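Local coordinates for protein acetyltransferase of GNAT family (Staphylococcus aureus subsp. aureus Mu50, PDB 3D8P) that probably transfers an acetyl group from acetyl-CoA to an acceptor substrate, as members of the GNAT acetyltransferase family do, at residues N47-W56 against G67-D75. Sequence-based numbering, arbitrary orientation.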
loop_
_atom_site.group_PDB
_atom_site.type_symbol
_atom_site.label_atom_id
_atom_site.label_comp_id
_atom_site.label_asym_id
_atom_site.label_seq_id
_atom_site.Cartn_x
_atom_site.Cartn_y
_atom_site.Cartn_z
ATOM N N ASN A 47 6.909 -8.842 -8.414
ATOM C CA ASN A 47 6.999 -7.367 -8.330
ATOM C C ASN A 47 7.285 -6.810 -6.941
ATOM O O ASN A 47 7.911 -5.771 -6.847
ATOM C CB ASN A 47 5.754 -6.687 -8.905
ATOM C CG ASN A 47 5.536 -7.032 -10.355
ATOM O OD1 ASN A 47 4.447 -7.422 -10.740
ATOM N ND2 ASN A 47 6.587 -6.965 -11.146
ATOM N N TYR A 48 6.864 -7.505 -5.888
ATOM C CA TYR A 48 7.004 -7.006 -4.506
ATOM C C TYR A 48 7.941 -7.826 -3.650
ATOM O O TYR A 48 8.872 -7.276 -3.096
ATOM C CB TYR A 48 5.638 -6.936 -3.807
ATOM C CG TYR A 48 4.724 -5.900 -4.399
ATOM C CD1 TYR A 48 4.735 -4.587 -3.927
ATOM C CD2 TYR A 48 3.857 -6.217 -5.449
ATOM C CE1 TYR A 48 3.884 -3.607 -4.478
ATOM C CE2 TYR A 48 3.023 -5.271 -6.000
ATOM C CZ TYR A 48 3.043 -3.949 -5.497
ATOM O OH TYR A 48 2.215 -2.984 -6.022
ATOM N N LEU A 49 7.699 -9.132 -3.546
ATOM C CA LEU A 49 8.454 -9.966 -2.630
ATOM C C LEU A 49 9.865 -10.273 -3.096
ATOM O O LEU A 49 10.785 -10.184 -2.309
ATOM C CB LEU A 49 7.702 -11.261 -2.310
ATOM C CG LEU A 49 6.252 -11.113 -1.821
ATOM C CD1 LEU A 49 5.701 -12.463 -1.315
ATOM C CD2 LEU A 49 6.110 -10.016 -0.770
ATOM N N ASN A 50 10.045 -10.602 -4.370
ATOM C CA ASN A 50 11.346 -11.015 -4.885
ATOM C C ASN A 50 12.273 -9.869 -5.210
ATOM O O ASN A 50 13.464 -10.077 -5.461
ATOM C CB ASN A 50 11.176 -11.865 -6.151
ATOM C CG ASN A 50 10.529 -13.193 -5.879
ATOM O OD1 ASN A 50 10.349 -13.583 -4.715
ATOM N ND2 ASN A 50 10.175 -13.920 -6.956
ATOM N N SER A 51 11.704 -8.669 -5.228
ATOM C CA SER A 51 12.395 -7.459 -5.605
ATOM C C SER A 51 12.918 -6.707 -4.404
ATOM O O SER A 51 13.415 -5.622 -4.559
ATOM C CB SER A 51 11.412 -6.541 -6.353
ATOM O OG SER A 51 10.301 -6.137 -5.536
ATOM N N GLY A 52 12.793 -7.270 -3.208
ATOM C CA GLY A 52 13.252 -6.585 -2.002
ATOM C C GLY A 52 12.168 -5.737 -1.365
ATOM O O GLY A 52 12.461 -4.916 -0.494
ATOM N N GLY A 53 10.920 -5.939 -1.790
ATOM C CA GLY A 53 9.779 -5.204 -1.259
ATOM C C GLY A 53 8.985 -6.018 -0.264
ATOM O O GLY A 53 9.498 -6.970 0.296
ATOM N N GLN A 54 7.727 -5.626 -0.059
ATOM C CA GLN A 54 6.811 -6.260 0.876
ATOM C C GLN A 54 5.392 -6.268 0.325
ATOM O O GLN A 54 5.006 -5.424 -0.450
ATOM C CB GLN A 54 6.769 -5.480 2.193
ATOM C CG GLN A 54 8.086 -5.371 2.958
ATOM C CD GLN A 54 8.033 -4.315 4.053
ATOM O OE1 GLN A 54 7.119 -4.298 4.852
ATOM N NE2 GLN A 54 9.018 -3.420 4.077
ATOM N N PHE A 55 4.619 -7.262 0.723
ATOM C CA PHE A 55 3.189 -7.236 0.489
ATOM C C PHE A 55 2.527 -8.053 1.600
ATOM O O PHE A 55 2.763 -9.268 1.746
ATOM C CB PHE A 55 2.798 -7.694 -0.926
ATOM C CG PHE A 55 1.530 -7.080 -1.390
ATOM C CD1 PHE A 55 0.321 -7.433 -0.793
ATOM C CD2 PHE A 55 1.528 -6.092 -2.350
ATOM C CE1 PHE A 55 -0.859 -6.854 -1.177
ATOM C CE2 PHE A 55 0.347 -5.507 -2.747
ATOM C CZ PHE A 55 -0.856 -5.885 -2.162
ATOM N N TRP A 56 1.729 -7.348 2.405
ATOM C CA TRP A 56 1.066 -7.905 3.575
ATOM C C TRP A 56 -0.444 -7.860 3.406
ATOM O O TRP A 56 -0.990 -6.960 2.749
ATOM C CB TRP A 56 1.453 -7.126 4.838
ATOM C CG TRP A 56 2.932 -7.023 5.088
ATOM C CD1 TRP A 56 3.724 -5.919 4.874
ATOM C CD2 TRP A 56 3.803 -8.048 5.594
ATOM N NE1 TRP A 56 5.025 -6.201 5.208
ATOM C CE2 TRP A 56 5.105 -7.495 5.655
ATOM C CE3 TRP A 56 3.609 -9.372 6.013
ATOM C CZ2 TRP A 56 6.202 -8.218 6.117
ATOM C CZ3 TRP A 56 4.691 -10.092 6.461
ATOM C CH2 TRP A 56 5.984 -9.515 6.499
ATOM N N GLY A 67 -7.704 -6.233 4.335
ATOM C CA GLY A 67 -6.812 -5.147 4.103
ATOM C C GLY A 67 -5.544 -5.561 3.365
ATOM O O GLY A 67 -5.127 -6.741 3.385
ATOM N N THR A 68 -4.918 -4.582 2.715
ATOM C CA THR A 68 -3.712 -4.828 1.941
ATOM C C THR A 68 -2.728 -3.682 2.082
ATOM O O THR A 68 -3.117 -2.535 2.365
ATOM C CB THR A 68 -4.024 -5.015 0.400
ATOM O OG1 THR A 68 -4.577 -3.813 -0.129
ATOM C CG2 THR A 68 -5.001 -6.192 0.147
ATOM N N ILE A 69 -1.453 -3.988 1.863
ATOM C CA ILE A 69 -0.423 -2.936 1.831
ATOM C C ILE A 69 0.805 -3.492 1.137
ATOM O O ILE A 69 1.253 -4.576 1.447
ATOM C CB ILE A 69 -0.070 -2.395 3.262
ATOM C CG1 ILE A 69 0.534 -0.992 3.200
ATOM C CG2 ILE A 69 0.875 -3.352 4.006
ATOM C CD1 ILE A 69 0.792 -0.394 4.584
ATOM N N GLY A 70 1.328 -2.737 0.188
ATOM C CA GLY A 70 2.536 -3.091 -0.537
ATOM C C GLY A 70 3.638 -2.053 -0.363
ATOM O O GLY A 70 3.379 -0.895 -0.034
ATOM N N LEU A 71 4.871 -2.483 -0.584
ATOM C CA LEU A 71 6.015 -1.599 -0.562
ATOM C C LEU A 71 6.978 -2.013 -1.643
ATOM O O LEU A 71 7.327 -3.218 -1.763
ATOM C CB LEU A 71 6.754 -1.650 0.787
ATOM C CG LEU A 71 7.858 -0.594 0.980
ATOM C CD1 LEU A 71 7.330 0.687 1.622
ATOM C CD2 LEU A 71 9.018 -1.101 1.774
ATOM N N ILE A 72 7.416 -1.037 -2.441
ATOM C CA ILE A 72 8.543 -1.279 -3.345
ATOM C C ILE A 72 9.787 -0.553 -2.846
ATOM O O ILE A 72 9.734 0.530 -2.283
ATOM C CB ILE A 72 8.267 -0.965 -4.857
ATOM C CG1 ILE A 72 7.890 0.488 -5.067
ATOM C CG2 ILE A 72 7.178 -1.910 -5.413
ATOM C CD1 ILE A 72 7.999 0.967 -6.530
ATOM N N ARG A 73 10.920 -1.175 -3.086
ATOM C CA ARG A 73 12.191 -0.626 -2.752
ATOM C C ARG A 73 12.732 0.244 -3.903
ATOM O O ARG A 73 12.750 -0.175 -5.049
ATOM C CB ARG A 73 13.140 -1.773 -2.399
ATOM C CG ARG A 73 14.496 -1.278 -2.010
ATOM C CD ARG A 73 15.180 -2.162 -1.017
ATOM N NE ARG A 73 16.224 -1.383 -0.352
ATOM C CZ ARG A 73 16.780 -1.698 0.814
ATOM N NH1 ARG A 73 16.385 -2.783 1.473
ATOM N NH2 ARG A 73 17.723 -0.911 1.328
ATOM N N LEU A 74 13.134 1.476 -3.584
ATOM C CA LEU A 74 13.691 2.417 -4.576
ATOM C C LEU A 74 15.195 2.431 -4.431
ATOM O O LEU A 74 15.712 1.711 -3.602
ATOM C CB LEU A 74 13.169 3.825 -4.320
ATOM C CG LEU A 74 11.660 4.023 -4.221
ATOM C CD1 LEU A 74 11.401 5.517 -4.008
ATOM C CD2 LEU A 74 10.943 3.453 -5.480
ATOM N N ASP A 75 15.890 3.247 -5.227
ATOM C CA ASP A 75 17.344 3.459 -5.056
ATOM C C ASP A 75 17.593 4.305 -3.787
ATOM O O ASP A 75 16.674 4.881 -3.232
ATOM C CB ASP A 75 17.961 4.199 -6.267
ATOM C CG ASP A 75 19.472 3.934 -6.440
ATOM O OD1 ASP A 75 20.086 3.171 -5.645
ATOM O OD2 ASP A 75 20.070 4.465 -7.406
HETATM O O HOH W 1 10.909 -3.643 -4.504
#
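Gln54 and Leu71 form an antiparallel hydrogen-bonded pair: Gln54 N donates a hydrogen bond to Leu71 O (3.0 Å), and Leu71 N donates one to Gln54 O (2.9 Å). Two residues on, Trp56 and Ile69 repeat the exchange, with a nearly straight bond from Trp56 N to Ile69 O (3.0 Å, 170° at the hydrogen) and a more bent return from Ile69 N to Trp56 O. Between them, Phe55 and Gly70 are a non-hydrogen-bonded pair, whose backbones bond outward instead, Phe55 to Tyr9 and Gly70 to Lys82. These bonds join the hairpin strands 54-59 and 65-73 in the mixed sheet of the GNAT fold, with helix 95-109 against the face bearing Gln54, Trp56, Ile69 and Leu71. On that face Trp56 NE1 points straight at a lone pair of Gln54 OE1 (2.9 Å), in the planes of both indole and amide, while Lys102 makes a cation-pi contact with the indole. This bond helps set the amide's rotation, with Gln54 NE2 beside Leu71 CD2. On the other side, the rings of Phe55 and of Tyr48, from the end of helix 44-49, meet Thr68, Gly70 and Ile72. Phe55 CG lies anti to its backbone N (chi1 -152°), which lays one ring face over Ile69 O and Gly70 N, and Phe55 CD2 stands 3.7 Å above the centre of the Tyr48 ring. Tyr48 CE1 packs on Ile72 CG2, and the Tyr48 hydroxyl is hydrogen-bonded to Asp40. Where direct pairing ends, a water takes over, accepting from Arg73 N and donating to Ser51 OG, both at 2.8 Å.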